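Side-chain contacts in putative integrase (Listeria innocua, PDB 5U96), which probably binds DNA and exchanges strands in site-specific recombination, the chain described here being the coiled-coil domain of this serine integrase, whose interactions mediate its directionality: residues K15-F18 with D19-I22; N43-E46 with A47-E50. One frame throughout, in Å; residues are numbered along the deposited sequence.

Interaction 1 (K15-F18 with D19-I22); sequences KRLF and DLYI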
ATOM      1  N   LYS A  15     -10.160   0.469   5.126  1.00 33.43           N
ATOM      2  CA  LYS A  15     -10.362  -0.784   5.849  1.00 34.16           C
ATOM      3  C   LYS A  15      -9.312  -1.810   5.459  1.00 34.38           C
ATOM      4  O   LYS A  15      -8.586  -2.321   6.312  1.00 34.47           O
ATOM      5  CB  LYS A  15     -11.756  -1.360   5.581  1.00 33.69           C
ATOM      6  CG  LYS A  15     -11.943  -2.779   6.121  1.00 34.39           C
ATOM      7  CD  LYS A  15     -13.281  -3.376   5.732  1.00 34.91           C
ATOM      8  CE  LYS A  15     -13.334  -4.857   6.085  1.00 35.71           C
ATOM      9  NZ  LYS A  15     -12.510  -5.691   5.161  1.00 36.12           N
ATOM     10  N   ARG A  16      -9.263  -2.115   4.165  1.00 33.26           N
ATOM     11  CA  ARG A  16      -8.335  -3.098   3.619  1.00 33.80           C
ATOM     12  C   ARG A  16      -6.937  -2.854   4.163  1.00 34.36           C
ATOM     13  O   ARG A  16      -6.264  -3.772   4.629  1.00 33.33           O
ATOM     14  CB  ARG A  16      -8.324  -3.030   2.091  1.00 33.73           C
ATOM     15  CG  ARG A  16      -9.685  -3.251   1.443  1.00 33.17           C
ATOM     16  CD  ARG A  16      -9.909  -4.705   1.108  1.00 33.87           C
ATOM     17  NE  ARG A  16      -8.994  -5.166   0.072  1.00 33.44           N
ATOM     18  CZ  ARG A  16      -8.753  -6.442  -0.198  1.00 32.88           C
ATOM     19  NH1 ARG A  16      -9.351  -7.402   0.494  1.00 33.32           N
ATOM     20  NH2 ARG A  16      -7.903  -6.761  -1.159  1.00 33.43           N
ATOM     21  N   LEU A  17      -6.525  -1.594   4.121  1.00 33.86           N
ATOM     22  CA  LEU A  17      -5.230  -1.183   4.637  1.00 34.92           C
ATOM     23  C   LEU A  17      -5.107  -1.484   6.126  1.00 34.33           C
ATOM     24  O   LEU A  17      -4.048  -1.903   6.594  1.00 34.48           O
ATOM     25  CB  LEU A  17      -5.016   0.308   4.381  1.00 34.72           C
ATOM     26  CG  LEU A  17      -3.672   0.905   4.798  1.00 35.80           C
ATOM     27  CD1 LEU A  17      -2.527   0.195   4.094  1.00 36.10           C
ATOM     28  CD2 LEU A  17      -3.647   2.401   4.506  1.00 36.97           C
ATOM     29  N   PHE A  18      -6.187  -1.272   6.872  1.00 34.90           N
ATOM     30  CA  PHE A  18      -6.152  -1.505   8.309  1.00 34.69           C
ATOM     31  C   PHE A  18      -6.046  -2.993   8.616  1.00 35.62           C
ATOM     32  O   PHE A  18      -5.475  -3.384   9.634  1.00 36.25           O
ATOM     33  CB  PHE A  18      -7.382  -0.922   9.002  1.00 35.13           C
ATOM     34  CG  PHE A  18      -7.231  -0.819  10.493  1.00 36.14           C
ATOM     35  CD1 PHE A  18      -6.674   0.311  11.069  1.00 36.87           C
ATOM     36  CD2 PHE A  18      -7.621  -1.860  11.319  1.00 36.02           C
ATOM     37  CE1 PHE A  18      -6.524   0.406  12.439  1.00 36.86           C
ATOM     38  CE2 PHE A  18      -7.472  -1.770  12.690  1.00 36.46           C
ATOM     39  CZ  PHE A  18      -6.923  -0.635  13.249  1.00 36.57           C
ATOM     40  N   ASP A  19      -6.590  -3.820   7.730  1.00 35.18           N
ATOM     41  CA  ASP A  19      -6.558  -5.267   7.915  1.00 34.79           C
ATOM     42  C   ASP A  19      -5.125  -5.792   7.910  1.00 35.99           C
ATOM     43  O   ASP A  19      -4.861  -6.898   8.379  1.00 35.68           O
ATOM     44  CB  ASP A  19      -7.369  -5.966   6.823  1.00 34.62           C
ATOM     45  CG  ASP A  19      -8.775  -5.415   6.695  1.00 34.34           C
ATOM     46  OD1 ASP A  19      -9.243  -4.753   7.644  1.00 35.45           O
ATOM     47  OD2 ASP A  19      -9.413  -5.646   5.648  1.00 34.86           O
ATOM     48  N   LEU A  20      -4.205  -4.997   7.373  1.00 35.81           N
ATOM     49  CA  LEU A  20      -2.795  -5.369   7.348  1.00 36.64           C
ATOM     50  C   LEU A  20      -2.131  -5.065   8.688  1.00 37.21           C
ATOM     51  O   LEU A  20      -1.184  -5.745   9.085  1.00 35.02           O
ATOM     52  CB  LEU A  20      -2.067  -4.640   6.216  1.00 35.90           C
ATOM     53  CG  LEU A  20      -2.575  -4.929   4.801  1.00 35.23           C
ATOM     54  CD1 LEU A  20      -1.768  -4.146   3.777  1.00 34.90           C
ATOM     55  CD2 LEU A  20      -2.528  -6.419   4.492  1.00 34.94           C
ATOM     56  N   TYR A  21      -2.626  -4.043   9.379  1.00 37.09           N
ATOM     57  CA  TYR A  21      -2.139  -3.728  10.719  1.00 37.40           C
ATOM     58  C   TYR A  21      -2.544  -4.823  11.703  1.00 37.41           C
ATOM     59  O   TYR A  21      -1.736  -5.261  12.522  1.00 38.23           O
ATOM     60  CB  TYR A  21      -2.678  -2.379  11.204  1.00 37.30           C
ATOM     61  CG  TYR A  21      -2.132  -1.163  10.484  1.00 36.97           C
ATOM     62  CD1 TYR A  21      -0.941  -0.567  10.877  1.00 37.15           C
ATOM     63  CD2 TYR A  21      -2.824  -0.596   9.428  1.00 36.51           C
ATOM     64  CE1 TYR A  21      -0.453   0.553  10.225  1.00 37.04           C
ATOM     65  CE2 TYR A  21      -2.349   0.520   8.771  1.00 36.56           C
ATOM     66  CZ  TYR A  21      -1.163   1.091   9.172  1.00 36.86           C
ATOM     67  OH  TYR A  21      -0.691   2.204   8.514  1.00 37.57           O
ATOM     68  N   ILE A  22      -3.796  -5.266  11.616  1.00 37.37           N
ATOM     69  CA  ILE A  22      -4.324  -6.249  12.556  1.00 37.71           C
ATOM     70  C   ILE A  22      -3.820  -7.645  12.202  1.00 38.84           C
ATOM     71  O   ILE A  22      -3.725  -8.520  13.062  1.00 39.13           O
ATOM     72  CB  ILE A  22      -5.871  -6.233  12.590  1.00 37.55           C
ATOM     73  CG1 ILE A  22      -6.471  -6.875  11.337  1.00 38.04           C
ATOM     74  CG2 ILE A  22      -6.375  -4.811  12.731  1.00 37.66           C
ATOM     75  CD1 ILE A  22      -7.040  -8.254  11.577  1.00 38.34           C
TER
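Asp-19 N points at two carbonyls at once: its hydrogen bond to Lys-15 O is 2.9 Å long, and a weak, more bent one reaches Arg-16 O at 3.1 Å. The side chain of Asp-19 turns back over the same turn of helix. Its CG lies beside the backbone N (chi1 -52°), which carries the carboxylate to Lys-15. There Lys-15 NZ forms a salt bridge to Asp-19 OD2 at 3.1 Å, meeting it on the syn side and 18° out of the carboxylate plane. The lysine chain is extended up to CE and bends only at its last torsion to bring the ammonium group in. The other oxygen, Asp-19 OD1, lies 2.8 Å from Lys-15 O, two acceptors with no hydrogen bond between them.

One turn on, Phe-18 O takes Ile-22 N at 3.2 Å and also a weak bond from Tyr-21 N. The Phe-18 and Tyr-21 rings meet obliquely, centroids 5.8 Å apart and planes at 42°. The edge of the tyrosine ring faces the backbone, with Tyr-21 CD2 3.6 Å from Phe-18 CA. Ile-22 CG2 presses on Phe-18 CE2 at 3.2 Å, so short for two carbons that the exact placement there is doubtful.

Leu-17 and Leu-20 pack loosely through their CD1 methyls and line the inner side of helix 7-23. Against helix 28-50, Leu-17 lies on Met-35 and Ile-38, Leu-20 and Tyr-21 lie on Leu-31, and Tyr-21 OH is hydrogen-bonded to Asp-32. Tyr-21 of the second subunit hydrogen-bonds through its OH to Arg-16 O and offers its ring to the Arg-16 side chain in a cation-pi contact, so this stretch of helix also builds the dimer interface.

Interaction 2 (N43-E46 with A47-E50); sequences NYYE and AQIE
In the last turns of helix 28-50, Tyr-44 and Gln-48 form an i to i+4 side-chain pair on an exposed face of the helix. Gln-48 CG sits over one face of the tyrosine ring, displaced toward the rim, in a CH-pi contact 3.7 Å from the centroid and 28° off the ring normal. The amide follows the ring rather than standing across it, their planes being 25° apart. Gln-48 CD and Tyr-44 CE2 come within 3.1 Å, so close that the exact position of the amide is doubtful. With Tyr-44 CG anti to the backbone N (chi1 -173°), the ring swings toward the next turn, where the extended Gln-48 chain crosses it obliquely. A water closes the far end of the pair: it lies near the ring plane, 2.6 Å from Tyr-44 OH, and donates to Gln-48 OE1 at 3.2 Å, thereby tying hydroxyl and amide together.

Beneath the pair, two i to i+4 backbone bonds of 2.8 Å run from Gln-48 N to Tyr-44 O and from Ala-47 N to Asn-43 O. Ile-49 N makes a weak i to i+3 bond to Glu-46 O at 3.3 Å. The carboxylates of Glu-46 and Glu-50 stay apart, OE1 of the first 6.5 Å from OE2 of the second; any repulsion is probably mild.

Tyr-45 looks another way, toward helix 7-23, and rests on Leu-7 and Glu-10. Tyr-44 and Gln-48 are thus an i to i+4 CH-pi pair on the outer face of the second helix of an antiparallel helical hairpin, here the coiled-coil domain.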
ATOM      1  N   ASN A  43     -10.330  13.801   3.475  1.00 38.24           N
ATOM      2  CA  ASN A  43     -10.425  15.165   3.974  1.00 38.81           C
ATOM      3  C   ASN A  43     -10.985  16.126   2.930  1.00 38.17           C
ATOM      4  O   ASN A  43     -11.821  16.975   3.244  1.00 39.33           O
ATOM      5  CB  ASN A  43      -9.051  15.649   4.437  1.00 38.30           C
ATOM      6  CG  ASN A  43      -9.133  16.851   5.358  1.00 38.28           C
ATOM      7  OD1 ASN A  43     -10.182  17.139   5.934  1.00 38.68           O
ATOM      8  ND2 ASN A  43      -8.019  17.558   5.505  1.00 38.26           N
ATOM      9  N   TYR A  44     -10.521  15.993   1.692  1.00 38.72           N
ATOM     10  CA  TYR A  44     -10.970  16.865   0.611  1.00 39.70           C
ATOM     11  C   TYR A  44     -12.437  16.608   0.277  1.00 39.59           C
ATOM     12  O   TYR A  44     -13.196  17.545   0.029  1.00 39.86           O
ATOM     13  CB  TYR A  44     -10.107  16.674  -0.640  1.00 40.90           C
ATOM     14  CG  TYR A  44     -10.410  17.678  -1.734  1.00 41.67           C
ATOM     15  CD1 TYR A  44     -10.019  19.005  -1.610  1.00 41.60           C
ATOM     16  CD2 TYR A  44     -11.089  17.303  -2.885  1.00 42.37           C
ATOM     17  CE1 TYR A  44     -10.296  19.931  -2.600  1.00 42.31           C
ATOM     18  CE2 TYR A  44     -11.368  18.222  -3.883  1.00 43.37           C
ATOM     19  CZ  TYR A  44     -10.972  19.534  -3.734  1.00 43.03           C
ATOM     20  OH  TYR A  44     -11.250  20.453  -4.722  1.00 42.83           O
ATOM     21  N   TYR A  45     -12.830  15.337   0.270  1.00 38.49           N
ATOM     22  CA  TYR A  45     -14.216  14.964   0.007  1.00 38.40           C
ATOM     23  C   TYR A  45     -15.141  15.588   1.046  1.00 37.99           C
ATOM     24  O   TYR A  45     -16.274  15.957   0.741  1.00 38.62           O
ATOM     25  CB  TYR A  45     -14.375  13.438   0.002  1.00 37.64           C
ATOM     26  CG  TYR A  45     -13.780  12.732  -1.205  1.00 37.76           C
ATOM     27  CD1 TYR A  45     -13.631  13.386  -2.423  1.00 38.09           C
ATOM     28  CD2 TYR A  45     -13.375  11.407  -1.124  1.00 37.69           C
ATOM     29  CE1 TYR A  45     -13.093  12.740  -3.521  1.00 37.92           C
ATOM     30  CE2 TYR A  45     -12.835  10.753  -2.218  1.00 37.28           C
ATOM     31  CZ  TYR A  45     -12.697  11.425  -3.414  1.00 37.80           C
ATOM     32  OH  TYR A  45     -12.161  10.781  -4.506  1.00 37.92           O
ATOM     33  N   GLU A  46     -14.649  15.704   2.275  1.00 38.01           N
ATOM     34  CA  GLU A  46     -15.382  16.384   3.333  1.00 38.42           C
ATOM     35  C   GLU A  46     -15.364  17.890   3.110  1.00 38.34           C
ATOM     36  O   GLU A  46     -16.371  18.572   3.296  1.00 38.19           O
ATOM     37  CB  GLU A  46     -14.781  16.054   4.700  1.00 38.90           C
ATOM     38  CG  GLU A  46     -15.146  14.676   5.228  1.00 39.19           C
ATOM     39  CD  GLU A  46     -14.173  14.171   6.279  1.00 39.94           C
ATOM     40  OE1 GLU A  46     -13.310  14.954   6.728  1.00 39.92           O
ATOM     41  OE2 GLU A  46     -14.270  12.983   6.655  1.00 39.77           O
ATOM     42  N   ALA A  47     -14.207  18.397   2.700  1.00 39.11           N
ATOM     43  CA  ALA A  47     -13.993  19.832   2.576  1.00 38.66           C
ATOM     44  C   ALA A  47     -14.744  20.434   1.392  1.00 39.13           C
ATOM     45  O   ALA A  47     -15.131  21.600   1.429  1.00 39.50           O
ATOM     46  CB  ALA A  47     -12.512  20.125   2.456  1.00 39.01           C
ATOM     47  N   GLN A  48     -14.941  19.650   0.338  1.00 39.53           N
ATOM     48  CA  GLN A  48     -15.662  20.135  -0.835  1.00 41.22           C
ATOM     49  C   GLN A  48     -17.119  20.431  -0.505  1.00 40.76           C
ATOM     50  O   GLN A  48     -17.731  21.317  -1.100  1.00 41.44           O
ATOM     51  CB  GLN A  48     -15.585  19.125  -1.979  1.00 42.63           C
ATOM     52  CG  GLN A  48     -14.330  19.241  -2.822  1.00 43.60           C
ATOM     53  CD  GLN A  48     -14.471  18.547  -4.162  1.00 45.35           C
ATOM     54  OE1 GLN A  48     -14.639  19.195  -5.196  1.00 47.12           O
ATOM     55  NE2 GLN A  48     -14.397  17.222  -4.152  1.00 44.26           N
ATOM     56  N   ILE A  49     -17.674  19.684   0.443  1.00 39.76           N
ATOM     57  CA  ILE A  49     -19.059  19.878   0.850  1.00 39.41           C
ATOM     58  C   ILE A  49     -19.230  21.217   1.566  1.00 39.00           C
ATOM     59  O   ILE A  49     -20.299  21.828   1.507  1.00 39.59           O
ATOM     60  CB  ILE A  49     -19.538  18.729   1.762  1.00 39.03           C
ATOM     61  CG1 ILE A  49     -19.633  17.434   0.946  1.00 39.20           C
ATOM     62  CG2 ILE A  49     -20.880  19.079   2.408  1.00 39.88           C
ATOM     63  CD1 ILE A  49     -20.192  16.252   1.702  1.00 40.01           C
ATOM     64  N   GLU A  50     -18.176  21.666   2.239  1.00 38.41           N
ATOM     65  CA  GLU A  50     -18.189  22.963   2.909  1.00 38.02           C
ATOM     66  C   GLU A  50     -18.423  24.076   1.892  1.00 38.99           C
ATOM     67  O   GLU A  50     -19.188  25.007   2.141  1.00 38.74           O
ATOM     68  CB  GLU A  50     -16.880  23.186   3.668  1.00 38.39           C
ATOM     69  CG  GLU A  50     -16.642  22.171   4.780  1.00 38.14           C
ATOM     70  CD  GLU A  50     -15.219  22.185   5.306  1.00 38.68           C
ATOM     71  OE1 GLU A  50     -14.451  23.100   4.939  1.00 39.09           O
ATOM     72  OE2 GLU A  50     -14.867  21.275   6.087  1.00 38.67           O
TER
HETATM   73  O   HOH W   1     -12.631  21.032  -6.902  1.00 46.76           O

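Overall arrangement
Interaction 1 lies in the second half of helix 7-23, and interaction 2 comes later in the chain, in the last turns of helix 28-50. The two helices follow each other and pair antiparallel. The contacts sit on opposite sides of the chain's centre, their own centres 24 Å apart and their nearest atoms about 13 Å apart, without touching. Residues 15-22 thus occupy the end of the hairpin near its turn, and residues 43-50 the end where both termini lie, where Tyr-45 packs on helix 7-23. Of the two, only the former reaches the second subunit: the turn end takes part in the dimer contact of this coiled-coil domain, whose interactions mediate integrase directionality.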